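Local coordinates for protein aminoacyltransferase FemA (Staphylococcus aureus, PDB 1LRZ) that adds glycines 2 and 3 to the pentaglycine interpeptide bridge of staphylococcal peptidoglycan, using glycyl-tRNA as the donor, at residues 31-34 / 35-38; 199-202 / 203-207; 284-287 / 288-291. All coordinates share one frame; numbering follows the deposited sequence.

In the fold
The three contacts are local and follow one another along the chain. Contact 1 ends helix 27-35 and hands the chain to strand 39-46 of the seven-stranded sheet, whereas contact 2 is a short helix packed on strands 236-244 and 310-320 of the nine-stranded sheet. Their centres are about 24 Å apart with about 12 Å between nearest atoms, and helix 222-232 joins them indirectly, since both pack against it. Contact 3 lies far out on the long helical hairpin, its centre about 40 Å from that of contact 2 and about 61 Å from that of contact 1, on the opposite side of the chain's centre from contact 1.

Contact 1: residues 31-34 / 35-38; sequences ELKL and AEGY
Lys-33 folds its side chain over one face of the Tyr-38 ring and offers it both carbon and charge. CD makes a CH-pi contact, while NZ makes a cation-pi interaction 4.1 Å from the ring centroid and 21° off the normal, displaced toward the phenol rim. A bend at chi2 (-64°) turns an otherwise extended chain across the ring. The same ammonium group, through NZ, is 4.4 Å from Glu-36 OE1, beyond a salt bridge but near enough that the charges probably attract.

Backbone hydrogen bonds shape the turn beneath. Ala-35 N and Glu-36 N close the last helical bonds, onto Glu-31 O and Leu-32 O. A Schellman motif follows: Tyr-38 N reaches back to Lys-33 O at 2.9 Å, and Gly-37 N binds Leu-34 O from above the carbonyl plane. Gly-37 takes a positive phi (83°) at which a side chain would jam against the preceding carbonyl. Water 1 fastens the turn further, donating to both Leu-34 O and Tyr-38 O.

In a van der Waals contact, Leu-32 CD1 lies 3.8 Å from Glu-36 OE2, and that oxygen is hydrogen-bonded by Asn-227.

Leu-32 and Ala-35 pack on helix 222-232, touching Tyr-231, whereas Lys-33 and Tyr-38 lean on strand 52-63 through Thr-59 and Val-61. The cap thus delivers the chain into strand 39-46.

Contact 2: residues 199-202 / 203-207; sequences EELP and IFRSF
Leu-201 and Phe-204 run side by side and point the same way, with Leu-201 CD1 4.0 Å from Phe-204 CD2 in an oblique approach to the ring. In both residues CG stands opposite the backbone nitrogen (chi1 -162° and 161°), which sends the pair off the helix together. Tyr-225 meets the Phe-204 ring edge-to-face.

Glu-200 and Ile-203 form a second pair pointing the same way. The isoleucine CD1 rests 3.8 Å from Glu-200 OE1 and also near its CB, while Glu-200 OE2 is salt-bridged to Arg-194. The backbones of the same two residues are joined as well: Ile-203 N donates to Glu-200 O from above the carbonyl plane.

Arg-205 begins over the preceding turn, its CG 3.1 Å from Leu-201 O, then bends twice and carries its guanidinium to a salt bridge with Asp-222. That Leu-201 oxygen also takes Arg-205 N in the carbonyl plane.

Pro-202 sits in the first helical turn, where its lack of an N-H costs no helical bond, and its carbonyl accepts from Ser-206 N. The chemistry is therefore divided: the aromatic-aliphatic pair faces helix 222-232 and the nine-stranded sheet, while the charged ends of Glu-200 and Arg-205 are each paired with an opposite charge outside the helix.

Contact 3: residues 284-287 / 288-291; sequences DNLQ and QQLD
Gln-289 reaches back one helical turn to Asn-285, running along the backbone of that turn. CB lies 3.5 Å from Leu-286 O. With CG placed opposite its own carbonyl carbon (chi1 -64°), the chain heads toward the start of the helix, and CG passes 3.4 Å from Asn-285 O. An extended chi2 carries CD onward past that oxygen. At the tip, NE2 approaches Leu-286 CD2 at 3.8 Å and lies near Asn-285 O in what is at most a weak and doubtful hydrogen bond, because the modelled nitrogens Gln-289 NE2 and Asn-285 ND2 are only 2.8 Å apart although both are donors, which puts the assignment of oxygen and nitrogen in this pair in question. The two side-chain amides cross with their planes 68° apart. Both residues also touch a crystal neighbour, which may influence how they lie.

Asn-285 O accepts from the backbone and from water. Gln-289 N donates to it along the helix at 3.3 Å, and water 2 donates to the same Asn-285 O at 2.9 Å. That water in turn accepts from Gln-288 NE2, linking the Gln-288 side chain to the same carbonyl. The regular helical bonds continue with Leu-290 N to Leu-286 O and Asp-291 N to Gln-287 O.

Leu-286 and Leu-290, one turn apart, are buried and pack on helix 245-272: Leu-290 touches Leu-259 and Leu-263, and Leu-286 touches Asp-262, while Arg-256 donates to Leu-290 O. Leucines turned to the partner helix, flanked by polar residues such as Gln-289, which also touches Leu-259, fit a two-helix antiparallel coiled coil, here the long arm formed by helices 245-272 and 277-307 that projects from the globular body of FemA.

Contact 1: residues 31-34 / 35-38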
loop_
_atom_site.group_PDB
_atom_site.type_symbol
_atom_site.label_atom_id
_atom_site.label_comp_id
_atom_site.label_asym_id
_atom_site.label_seq_id
_atom_site.Cartn_x
_atom_site.Cartn_y
_atom_site.Cartn_z
ATOM N N GLU A 31 0.997 -19.483 5.784
ATOM C CA GLU A 31 0.007 -20.026 6.705
ATOM C C GLU A 31 -1.408 -19.726 6.226
ATOM O O GLU A 31 -2.316 -20.540 6.400
ATOM C CB GLU A 31 0.245 -19.472 8.107
ATOM C CG GLU A 31 1.638 -19.791 8.613
ATOM C CD GLU A 31 1.814 -19.511 10.088
ATOM O OE1 GLU A 31 1.017 -18.726 10.640
ATOM O OE2 GLU A 31 2.759 -20.063 10.697
ATOM N N LEU A 32 -1.589 -18.563 5.607
ATOM C CA LEU A 32 -2.891 -18.186 5.078
ATOM C C LEU A 32 -3.319 -19.179 3.991
ATOM O O LEU A 32 -4.408 -19.751 4.050
ATOM C CB LEU A 32 -2.841 -16.781 4.473
ATOM C CG LEU A 32 -4.109 -16.377 3.715
ATOM C CD1 LEU A 32 -5.311 -16.486 4.633
ATOM C CD2 LEU A 32 -3.973 -14.958 3.207
ATOM N N LYS A 33 -2.458 -19.380 2.998
ATOM C CA LYS A 33 -2.766 -20.298 1.910
ATOM C C LYS A 33 -3.020 -21.719 2.413
ATOM O O LYS A 33 -3.925 -22.401 1.925
ATOM C CB LYS A 33 -1.633 -20.280 0.879
ATOM C CG LYS A 33 -1.564 -18.995 0.064
ATOM C CD LYS A 33 -2.818 -18.849 -0.780
ATOM C CE LYS A 33 -2.716 -17.701 -1.767
ATOM N NZ LYS A 33 -3.931 -17.641 -2.637
ATOM N N LEU A 34 -2.226 -22.164 3.385
ATOM C CA LEU A 34 -2.403 -23.496 3.954
ATOM C C LEU A 34 -3.784 -23.562 4.600
ATOM O O LEU A 34 -4.520 -24.528 4.414
ATOM C CB LEU A 34 -1.335 -23.789 5.015
ATOM C CG LEU A 34 0.055 -24.188 4.509
ATOM C CD1 LEU A 34 0.991 -24.423 5.689
ATOM C CD2 LEU A 34 -0.058 -25.451 3.648
ATOM N N ALA A 35 -4.122 -22.519 5.351
ATOM C CA ALA A 35 -5.408 -22.449 6.026
ATOM C C ALA A 35 -6.558 -22.480 5.023
ATOM O O ALA A 35 -7.599 -23.071 5.293
ATOM C CB ALA A 35 -5.483 -21.185 6.873
ATOM N N GLU A 36 -6.377 -21.847 3.870
ATOM C CA GLU A 36 -7.429 -21.835 2.869
ATOM C C GLU A 36 -7.434 -23.125 2.053
ATOM O O GLU A 36 -8.174 -23.247 1.083
ATOM C CB GLU A 36 -7.296 -20.615 1.954
ATOM C CG GLU A 36 -7.414 -19.292 2.711
ATOM C CD GLU A 36 -7.433 -18.070 1.802
ATOM O OE1 GLU A 36 -6.750 -18.092 0.754
ATOM O OE2 GLU A 36 -8.119 -17.078 2.142
ATOM N N GLY A 37 -6.604 -24.084 2.446
ATOM C CA GLY A 37 -6.582 -25.363 1.753
ATOM C C GLY A 37 -5.764 -25.499 0.483
ATOM O O GLY A 37 -5.911 -26.484 -0.245
ATOM N N TYR A 38 -4.901 -24.532 0.194
ATOM C CA TYR A 38 -4.081 -24.640 -1.009
ATOM C C TYR A 38 -2.892 -25.560 -0.777
ATOM O O TYR A 38 -2.361 -25.634 0.334
ATOM C CB TYR A 38 -3.514 -23.278 -1.440
ATOM C CG TYR A 38 -4.525 -22.311 -1.995
ATOM C CD1 TYR A 38 -5.307 -21.533 -1.150
ATOM C CD2 TYR A 38 -4.707 -22.187 -3.368
ATOM C CE1 TYR A 38 -6.253 -20.653 -1.655
ATOM C CE2 TYR A 38 -5.649 -21.310 -3.891
ATOM C CZ TYR A 38 -6.423 -20.545 -3.027
ATOM O OH TYR A 38 -7.370 -19.681 -3.531
HETATM O O HOH W 1 -3.466 -26.951 2.621
#

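Contact 2: residues 199-202 / 203-207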
loop_
_atom_site.group_PDB
_atom_site.type_symbol
_atom_site.label_atom_id
_atom_site.label_comp_id
_atom_site.label_asym_id
_atom_site.label_seq_id
_atom_site.Cartn_x
_atom_site.Cartn_y
_atom_site.Cartn_z
ATOM N N GLU A 199 -12.948 -7.297 15.043
ATOM C CA GLU A 199 -14.349 -7.016 15.332
ATOM C C GLU A 199 -14.854 -5.701 14.745
ATOM O O GLU A 199 -16.060 -5.500 14.633
ATOM C CB GLU A 199 -14.626 -7.068 16.846
ATOM C CG GLU A 199 -14.218 -5.850 17.659
ATOM C CD GLU A 199 -12.717 -5.665 17.750
ATOM O OE1 GLU A 199 -11.974 -6.576 17.321
ATOM O OE2 GLU A 199 -12.283 -4.608 18.261
ATOM N N GLU A 200 -13.949 -4.810 14.352
ATOM C CA GLU A 200 -14.379 -3.540 13.767
ATOM C C GLU A 200 -14.110 -3.496 12.272
ATOM O O GLU A 200 -14.255 -2.449 11.634
ATOM C CB GLU A 200 -13.671 -2.367 14.433
ATOM C CG GLU A 200 -13.751 -2.387 15.938
ATOM C CD GLU A 200 -13.254 -1.102 16.548
ATOM O OE1 GLU A 200 -14.038 -0.131 16.593
ATOM O OE2 GLU A 200 -12.079 -1.060 16.967
ATOM N N LEU A 201 -13.720 -4.639 11.716
ATOM C CA LEU A 201 -13.425 -4.725 10.294
ATOM C C LEU A 201 -14.582 -4.197 9.439
ATOM O O LEU A 201 -14.360 -3.652 8.359
ATOM C CB LEU A 201 -13.075 -6.169 9.918
ATOM C CG LEU A 201 -12.337 -6.376 8.589
ATOM C CD1 LEU A 201 -11.161 -5.410 8.469
ATOM C CD2 LEU A 201 -11.861 -7.817 8.511
ATOM N N PRO A 202 -15.833 -4.349 9.908
ATOM C CA PRO A 202 -16.938 -3.832 9.089
ATOM C C PRO A 202 -16.910 -2.310 8.884
ATOM O O PRO A 202 -17.467 -1.808 7.901
ATOM C CB PRO A 202 -18.190 -4.318 9.830
ATOM C CG PRO A 202 -17.707 -4.564 11.243
ATOM C CD PRO A 202 -16.341 -5.163 11.025
ATOM N N ILE A 203 -16.277 -1.580 9.806
ATOM C CA ILE A 203 -16.165 -0.131 9.658
ATOM C C ILE A 203 -15.327 0.119 8.406
ATOM O O ILE A 203 -15.674 0.952 7.570
ATOM C CB ILE A 203 -15.440 0.541 10.851
ATOM C CG1 ILE A 203 -16.243 0.357 12.138
ATOM C CG2 ILE A 203 -15.244 2.031 10.562
ATOM C CD1 ILE A 203 -15.625 1.054 13.341
ATOM N N PHE A 204 -14.216 -0.606 8.288
ATOM C CA PHE A 204 -13.334 -0.478 7.127
ATOM C C PHE A 204 -14.107 -0.876 5.875
ATOM O O PHE A 204 -14.037 -0.210 4.841
ATOM C CB PHE A 204 -12.112 -1.396 7.277
ATOM C CG PHE A 204 -11.399 -1.666 5.981
ATOM C CD1 PHE A 204 -10.603 -0.685 5.388
ATOM C CD2 PHE A 204 -11.564 -2.891 5.326
ATOM C CE1 PHE A 204 -9.982 -0.915 4.154
ATOM C CE2 PHE A 204 -10.949 -3.136 4.092
ATOM C CZ PHE A 204 -10.154 -2.145 3.502
ATOM N N ARG A 205 -14.847 -1.973 5.986
ATOM C CA ARG A 205 -15.645 -2.497 4.884
ATOM C C ARG A 205 -16.670 -1.496 4.365
ATOM O O ARG A 205 -16.983 -1.486 3.175
ATOM C CB ARG A 205 -16.360 -3.771 5.331
ATOM C CG ARG A 205 -15.414 -4.901 5.706
ATOM C CD ARG A 205 -15.462 -6.014 4.674
ATOM N NE ARG A 205 -15.202 -5.521 3.328
ATOM C CZ ARG A 205 -15.407 -6.228 2.219
ATOM N NH1 ARG A 205 -15.882 -7.460 2.288
ATOM N NH2 ARG A 205 -15.103 -5.721 1.031
ATOM N N SER A 206 -17.184 -0.651 5.252
ATOM C CA SER A 206 -18.178 0.339 4.851
ATOM C C SER A 206 -17.619 1.313 3.814
ATOM O O SER A 206 -18.372 1.859 3.009
ATOM C CB SER A 206 -18.676 1.129 6.062
ATOM O OG SER A 206 -17.694 2.062 6.489
ATOM N N PHE A 207 -16.304 1.531 3.828
ATOM C CA PHE A 207 -15.679 2.451 2.874
ATOM C C PHE A 207 -15.406 1.834 1.509
ATOM O O PHE A 207 -15.181 2.551 0.538
ATOM C CB PHE A 207 -14.358 2.997 3.418
ATOM C CG PHE A 207 -14.510 3.864 4.622
ATOM C CD1 PHE A 207 -14.360 3.334 5.896
ATOM C CD2 PHE A 207 -14.849 5.208 4.488
ATOM C CE1 PHE A 207 -14.532 4.134 7.022
ATOM C CE2 PHE A 207 -15.024 6.017 5.612
ATOM C CZ PHE A 207 -14.872 5.475 6.882
#

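Contact 3: residues 284-287 / 288-291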
loop_
_atom_site.group_PDB
_atom_site.type_symbol
_atom_site.label_atom_id
_atom_site.label_comp_id
_atom_site.label_asym_id
_atom_site.label_seq_id
_atom_site.Cartn_x
_atom_site.Cartn_y
_atom_site.Cartn_z
ATOM N N ASP A 284 -11.625 42.985 15.697
ATOM C CA ASP A 284 -12.304 42.406 14.536
ATOM C C ASP A 284 -11.715 41.044 14.180
ATOM O O ASP A 284 -12.445 40.121 13.818
ATOM C CB ASP A 284 -12.177 43.318 13.312
ATOM C CG ASP A 284 -13.009 44.578 13.429
ATOM O OD1 ASP A 284 -13.769 44.711 14.412
ATOM O OD2 ASP A 284 -12.903 45.435 12.528
ATOM N N ASN A 285 -10.390 40.939 14.260
ATOM C CA ASN A 285 -9.682 39.696 13.958
ATOM C C ASN A 285 -10.187 38.579 14.884
ATOM O O ASN A 285 -10.553 37.490 14.432
ATOM C CB ASN A 285 -8.173 39.916 14.147
ATOM C CG ASN A 285 -7.390 38.613 14.247
ATOM O OD1 ASN A 285 -6.992 38.012 13.235
ATOM N ND2 ASN A 285 -7.173 38.164 15.470
ATOM N N LEU A 286 -10.218 38.865 16.183
ATOM C CA LEU A 286 -10.665 37.892 17.181
ATOM C C LEU A 286 -12.154 37.543 17.070
ATOM O O LEU A 286 -12.538 36.373 17.187
ATOM C CB LEU A 286 -10.346 38.415 18.587
ATOM C CG LEU A 286 -8.852 38.530 18.918
ATOM C CD1 LEU A 286 -8.665 39.175 20.279
ATOM C CD2 LEU A 286 -8.216 37.159 18.909
ATOM N N GLN A 287 -12.992 38.548 16.829
ATOM C CA GLN A 287 -14.423 38.307 16.719
ATOM C C GLN A 287 -14.699 37.349 15.568
ATOM O O GLN A 287 -15.535 36.451 15.672
ATOM C CB GLN A 287 -15.173 39.615 16.479
ATOM C CG GLN A 287 -16.684 39.452 16.533
ATOM C CD GLN A 287 -17.137 38.795 17.832
ATOM O OE1 GLN A 287 -17.697 37.691 17.832
ATOM N NE2 GLN A 287 -16.879 39.465 18.945
ATOM N N GLN A 288 -13.986 37.546 14.465
ATOM C CA GLN A 288 -14.160 36.696 13.297
ATOM C C GLN A 288 -13.803 35.246 13.630
ATOM O O GLN A 288 -14.509 34.317 13.226
ATOM C CB GLN A 288 -13.289 37.216 12.150
ATOM C CG GLN A 288 -13.670 36.686 10.790
ATOM C CD GLN A 288 -12.942 37.411 9.671
ATOM O OE1 GLN A 288 -13.482 37.576 8.578
ATOM N NE2 GLN A 288 -11.711 37.842 9.935
ATOM N N GLN A 289 -12.712 35.053 14.370
ATOM C CA GLN A 289 -12.296 33.708 14.755
ATOM C C GLN A 289 -13.330 33.097 15.700
ATOM O O GLN A 289 -13.604 31.903 15.636
ATOM C CB GLN A 289 -10.937 33.740 15.449
ATOM C CG GLN A 289 -9.796 34.201 14.575
ATOM C CD GLN A 289 -8.500 34.285 15.353
ATOM O OE1 GLN A 289 -7.964 33.272 15.795
ATOM N NE2 GLN A 289 -8.000 35.496 15.542
ATOM N N LEU A 290 -13.902 33.918 16.578
ATOM C CA LEU A 290 -14.914 33.419 17.500
ATOM C C LEU A 290 -16.128 32.923 16.722
ATOM O O LEU A 290 -16.684 31.877 17.038
ATOM C CB LEU A 290 -15.335 34.508 18.498
ATOM C CG LEU A 290 -14.387 34.688 19.692
ATOM C CD1 LEU A 290 -14.670 36.013 20.386
ATOM C CD2 LEU A 290 -14.553 33.519 20.666
ATOM N N ASP A 291 -16.537 33.662 15.695
ATOM C CA ASP A 291 -17.700 33.244 14.908
ATOM C C ASP A 291 -17.410 31.942 14.168
ATOM O O ASP A 291 -18.265 31.060 14.070
ATOM C CB ASP A 291 -18.110 34.347 13.924
ATOM C CG ASP A 291 -18.545 35.627 14.635
ATOM O OD1 ASP A 291 -18.832 35.565 15.854
ATOM O OD2 ASP A 291 -18.609 36.692 13.982
HETATM O O HOH W 2 -9.811 37.057 11.710
#